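Local coordinates for 3',5'-nucleoside bisphosphate phosphatase (PDB 2YB1), which hydrolyses nucleoside 3',5'-bisphosphates to nucleoside 5'-phosphates and orthophosphate, using three manganese ions per subunit, at residues A53-N61 and L276-A284. Residues are numbered along the deposited sequence; the frame is centred on the assembly and turned at random.
Sequences ARRGIPFLN and LEARILRPA
Phe59 and Leu281 pair across the contact through both of their backbone amides, a single antiparallel hydrogen-bonded bridge. The bond from Leu281 N to Phe59 O is short and straight, 2.8 Å with 165° at the hydrogen, whereas that from Phe59 N to Leu281 O is longer, 3.2 Å, and more bent. Water extends the pairing at either end, one molecule donating to both Ile57 O and Leu281 O, the other accepting from Asn61 N and donating to Arg279 O. Leu281 O also receives a CA-H...O contact from Pro58.

On one face of the bridge the side chains of Phe59 and Leu281 run alongside each other in the same direction. The CD1 methyl of Leu281 meets the edge of the Phe59 ring at CD2, 4.1 Å away, while the phenyl group packs on Ala48, Ala49 and Ala52 of helix 45-54. Pro58, Leu60 and Ile280 occupy the other face. The isoleucine fits between the other two: the Ile280 CG2 branch, anti to the backbone N, reaches Pro58 CB at 3.6 Å, and its CG1 branch packs against Leu60 CD2. That leucine methyl drops into a hollow lined by Leu276 CB, Arg279 CB and the Arg279 carbonyl; Leu33 of the neighbouring strand 33-36 touches Pro58, Leu60 and Ile280.

Beyond the bridge, the puckered ring of Pro283 forms a bump against the turn after helix 45-54, its CB and CG resting on Gly56. Pro283 CB lies 3.8 Å from Gly56 CA, and its CD touches Pro58. Gly56, with positive phi, closes the helix in a Schellman motif. The C-terminal tail thus clasps an α-to-β connection of the PHP fold, where the turn after helix 45-54 leads into strand 59-69, the strand that carries the manganese ligand Glu64 farther along.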
loop_
_atom_site.group_PDB
_atom_site.type_symbol
_atom_site.label_atom_id
_atom_site.label_comp_id
_atom_site.label_asym_id
_atom_site.label_seq_id
_atom_site.Cartn_x
_atom_site.Cartn_y
_atom_site.Cartn_z
ATOM N N ALA A 53 1.642 15.477 -13.584
ATOM C CA ALA A 53 1.584 16.883 -13.978
ATOM C C ALA A 53 1.517 17.019 -15.497
ATOM O O ALA A 53 0.760 17.837 -16.028
ATOM C CB ALA A 53 2.786 17.647 -13.425
ATOM N N ARG A 54 2.308 16.209 -16.196
ATOM C CA ARG A 54 2.331 16.256 -17.656
ATOM C C ARG A 54 0.962 15.949 -18.266
ATOM O O ARG A 54 0.652 16.428 -19.348
ATOM C CB ARG A 54 3.375 15.289 -18.215
ATOM C CG ARG A 54 3.383 15.228 -19.729
ATOM C CD ARG A 54 4.498 14.339 -20.240
ATOM N NE ARG A 54 4.629 14.458 -21.688
ATOM C CZ ARG A 54 4.100 13.605 -22.556
ATOM N NH1 ARG A 54 3.412 12.555 -22.122
ATOM N NH2 ARG A 54 4.265 13.803 -23.854
ATOM N N ARG A 55 0.157 15.141 -17.575
ATOM C CA ARG A 55 -1.172 14.752 -18.060
ATOM C C ARG A 55 -2.265 15.642 -17.466
ATOM O O ARG A 55 -3.459 15.412 -17.698
ATOM C CB ARG A 55 -1.483 13.287 -17.718
ATOM C CG ARG A 55 -0.480 12.261 -18.240
ATOM C CD ARG A 55 -0.801 11.841 -19.650
ATOM N NE ARG A 55 0.136 10.813 -20.109
ATOM C CZ ARG A 55 0.421 10.564 -21.385
ATOM N NH1 ARG A 55 -0.167 11.264 -22.350
ATOM N NH2 ARG A 55 1.302 9.615 -21.692
ATOM N N GLY A 56 -1.861 16.635 -16.683
ATOM C CA GLY A 56 -2.799 17.590 -16.102
ATOM C C GLY A 56 -3.554 17.060 -14.892
ATOM O O GLY A 56 -4.671 17.516 -14.606
ATOM N N ILE A 57 -2.951 16.104 -14.181
ATOM C CA ILE A 57 -3.610 15.418 -13.059
ATOM C C ILE A 57 -3.006 15.793 -11.706
ATOM O O ILE A 57 -1.820 15.541 -11.464
ATOM C CB ILE A 57 -3.469 13.882 -13.195
ATOM C CG1 ILE A 57 -3.995 13.395 -14.555
ATOM C CG2 ILE A 57 -4.162 13.170 -12.029
ATOM C CD1 ILE A 57 -3.592 11.952 -14.905
ATOM N N PRO A 58 -3.821 16.377 -10.809
ATOM C CA PRO A 58 -3.351 16.643 -9.441
ATOM C C PRO A 58 -2.843 15.368 -8.768
ATOM O O PRO A 58 -3.396 14.277 -8.988
ATOM C CB PRO A 58 -4.612 17.153 -8.728
ATOM C CG PRO A 58 -5.413 17.788 -9.828
ATOM C CD PRO A 58 -5.191 16.883 -11.029
ATOM N N PHE A 59 -1.810 15.519 -7.939
ATOM C CA PHE A 59 -1.075 14.381 -7.413
ATOM C C PHE A 59 -0.710 14.612 -5.955
ATOM O O PHE A 59 -0.393 15.735 -5.554
ATOM C CB PHE A 59 0.201 14.145 -8.255
ATOM C CG PHE A 59 1.013 12.956 -7.816
ATOM C CD1 PHE A 59 0.661 11.678 -8.216
ATOM C CD2 PHE A 59 2.128 13.116 -6.992
ATOM C CE1 PHE A 59 1.402 10.571 -7.805
ATOM C CE2 PHE A 59 2.878 12.015 -6.585
ATOM C CZ PHE A 59 2.516 10.744 -6.986
ATOM N N LEU A 60 -0.774 13.538 -5.168
ATOM C CA LEU A 60 -0.288 13.532 -3.793
ATOM C C LEU A 60 0.842 12.522 -3.629
ATOM O O LEU A 60 0.712 11.382 -4.055
ATOM C CB LEU A 60 -1.427 13.133 -2.852
ATOM C CG LEU A 60 -2.471 14.203 -2.564
ATOM C CD1 LEU A 60 -3.752 13.537 -2.128
ATOM C CD2 LEU A 60 -1.927 15.143 -1.461
ATOM N N ASN A 61 1.946 12.939 -3.015
ATOM C CA ASN A 61 2.974 12.008 -2.556
ATOM C C ASN A 61 2.406 10.995 -1.560
ATOM O O ASN A 61 1.729 11.379 -0.605
ATOM C CB ASN A 61 4.113 12.767 -1.865
ATOM C CG ASN A 61 4.916 13.628 -2.829
ATOM O OD1 ASN A 61 5.353 14.730 -2.477
ATOM N ND2 ASN A 61 5.122 13.129 -4.039
ATOM N N LEU A 276 -6.561 17.155 2.328
ATOM C CA LEU A 276 -5.200 17.124 1.798
ATOM C C LEU A 276 -4.920 18.196 0.743
ATOM O O LEU A 276 -3.848 18.192 0.114
ATOM C CB LEU A 276 -4.860 15.724 1.263
ATOM C CG LEU A 276 -4.756 14.635 2.342
ATOM C CD1 LEU A 276 -4.979 13.250 1.753
ATOM C CD2 LEU A 276 -3.433 14.709 3.096
ATOM N N GLU A 277 -5.887 19.083 0.515
ATOM C CA GLU A 277 -5.782 20.027 -0.600
ATOM C C GLU A 277 -4.516 20.879 -0.604
ATOM O O GLU A 277 -3.963 21.162 -1.671
ATOM C CB GLU A 277 -7.036 20.887 -0.702
ATOM C CG GLU A 277 -8.241 20.063 -1.143
ATOM C CD GLU A 277 -9.484 20.891 -1.364
ATOM O OE1 GLU A 277 -9.406 22.128 -1.214
ATOM O OE2 GLU A 277 -10.540 20.295 -1.685
ATOM N N ALA A 278 -4.053 21.286 0.576
ATOM C CA ALA A 278 -2.828 22.085 0.667
ATOM C C ALA A 278 -1.574 21.287 0.297
ATOM O O ALA A 278 -0.521 21.869 0.033
ATOM C CB ALA A 278 -2.679 22.679 2.057
ATOM N N ARG A 279 -1.672 19.960 0.316
ATOM C CA ARG A 279 -0.531 19.117 -0.051
ATOM C C ARG A 279 -0.576 18.618 -1.485
ATOM O O ARG A 279 0.373 17.990 -1.949
ATOM C CB ARG A 279 -0.440 17.905 0.876
ATOM C CG ARG A 279 -0.313 18.272 2.326
ATOM C CD ARG A 279 1.115 18.710 2.660
ATOM N NE ARG A 279 1.201 18.903 4.099
ATOM C CZ ARG A 279 1.255 20.088 4.704
ATOM N NH1 ARG A 279 1.297 21.207 3.989
ATOM N NH2 ARG A 279 1.296 20.144 6.035
ATOM N N ILE A 280 -1.671 18.886 -2.191
ATOM C CA ILE A 280 -1.759 18.463 -3.591
ATOM C C ILE A 280 -0.751 19.211 -4.475
ATOM O O ILE A 280 -0.620 20.438 -4.397
ATOM C CB ILE A 280 -3.184 18.607 -4.138
ATOM C CG1 ILE A 280 -4.130 17.668 -3.376
ATOM C CG2 ILE A 280 -3.214 18.298 -5.644
ATOM C CD1 ILE A 280 -5.609 17.799 -3.742
ATOM N N LEU A 281 -0.022 18.457 -5.297
ATOM C CA LEU A 281 0.878 19.048 -6.277
ATOM C C LEU A 281 0.037 19.311 -7.521
ATOM O O LEU A 281 -0.494 18.376 -8.147
ATOM C CB LEU A 281 2.045 18.102 -6.596
ATOM C CG LEU A 281 2.767 17.451 -5.414
ATOM C CD1 LEU A 281 3.956 16.604 -5.869
ATOM C CD2 LEU A 281 3.210 18.499 -4.420
ATOM N N ARG A 282 -0.109 20.591 -7.856
ATOM C CA ARG A 282 -0.998 21.016 -8.941
ATOM C C ARG A 282 -0.268 20.965 -10.269
ATOM O O ARG A 282 0.920 21.257 -10.323
ATOM C CB ARG A 282 -1.474 22.452 -8.702
ATOM C CG ARG A 282 -2.214 22.644 -7.392
ATOM C CD ARG A 282 -3.558 21.937 -7.408
ATOM N NE ARG A 282 -4.254 22.089 -6.132
ATOM C CZ ARG A 282 -5.471 21.612 -5.879
ATOM N NH1 ARG A 282 -6.141 20.946 -6.818
ATOM N NH2 ARG A 282 -6.018 21.799 -4.680
ATOM N N PRO A 283 -0.977 20.604 -11.344
ATOM C CA PRO A 283 -0.335 20.590 -12.663
ATOM C C PRO A 283 0.167 21.980 -13.079
ATOM O O PRO A 283 1.179 22.084 -13.774
ATOM C CB PRO A 283 -1.451 20.112 -13.600
ATOM C CG PRO A 283 -2.720 20.237 -12.835
ATOM C CD PRO A 283 -2.361 20.098 -11.389
ATOM N N ALA A 284 -0.534 23.030 -12.659
ATOM C CA ALA A 284 -0.113 24.399 -12.963
ATOM C C ALA A 284 0.898 24.862 -11.925
ATOM O O ALA A 284 0.590 24.934 -10.733
ATOM C CB ALA A 284 -1.323 25.351 -12.994
HETATM O O HOH W 1 0.064 17.393 -10.754
HETATM O O HOH W 2 1.920 15.553 -1.627
#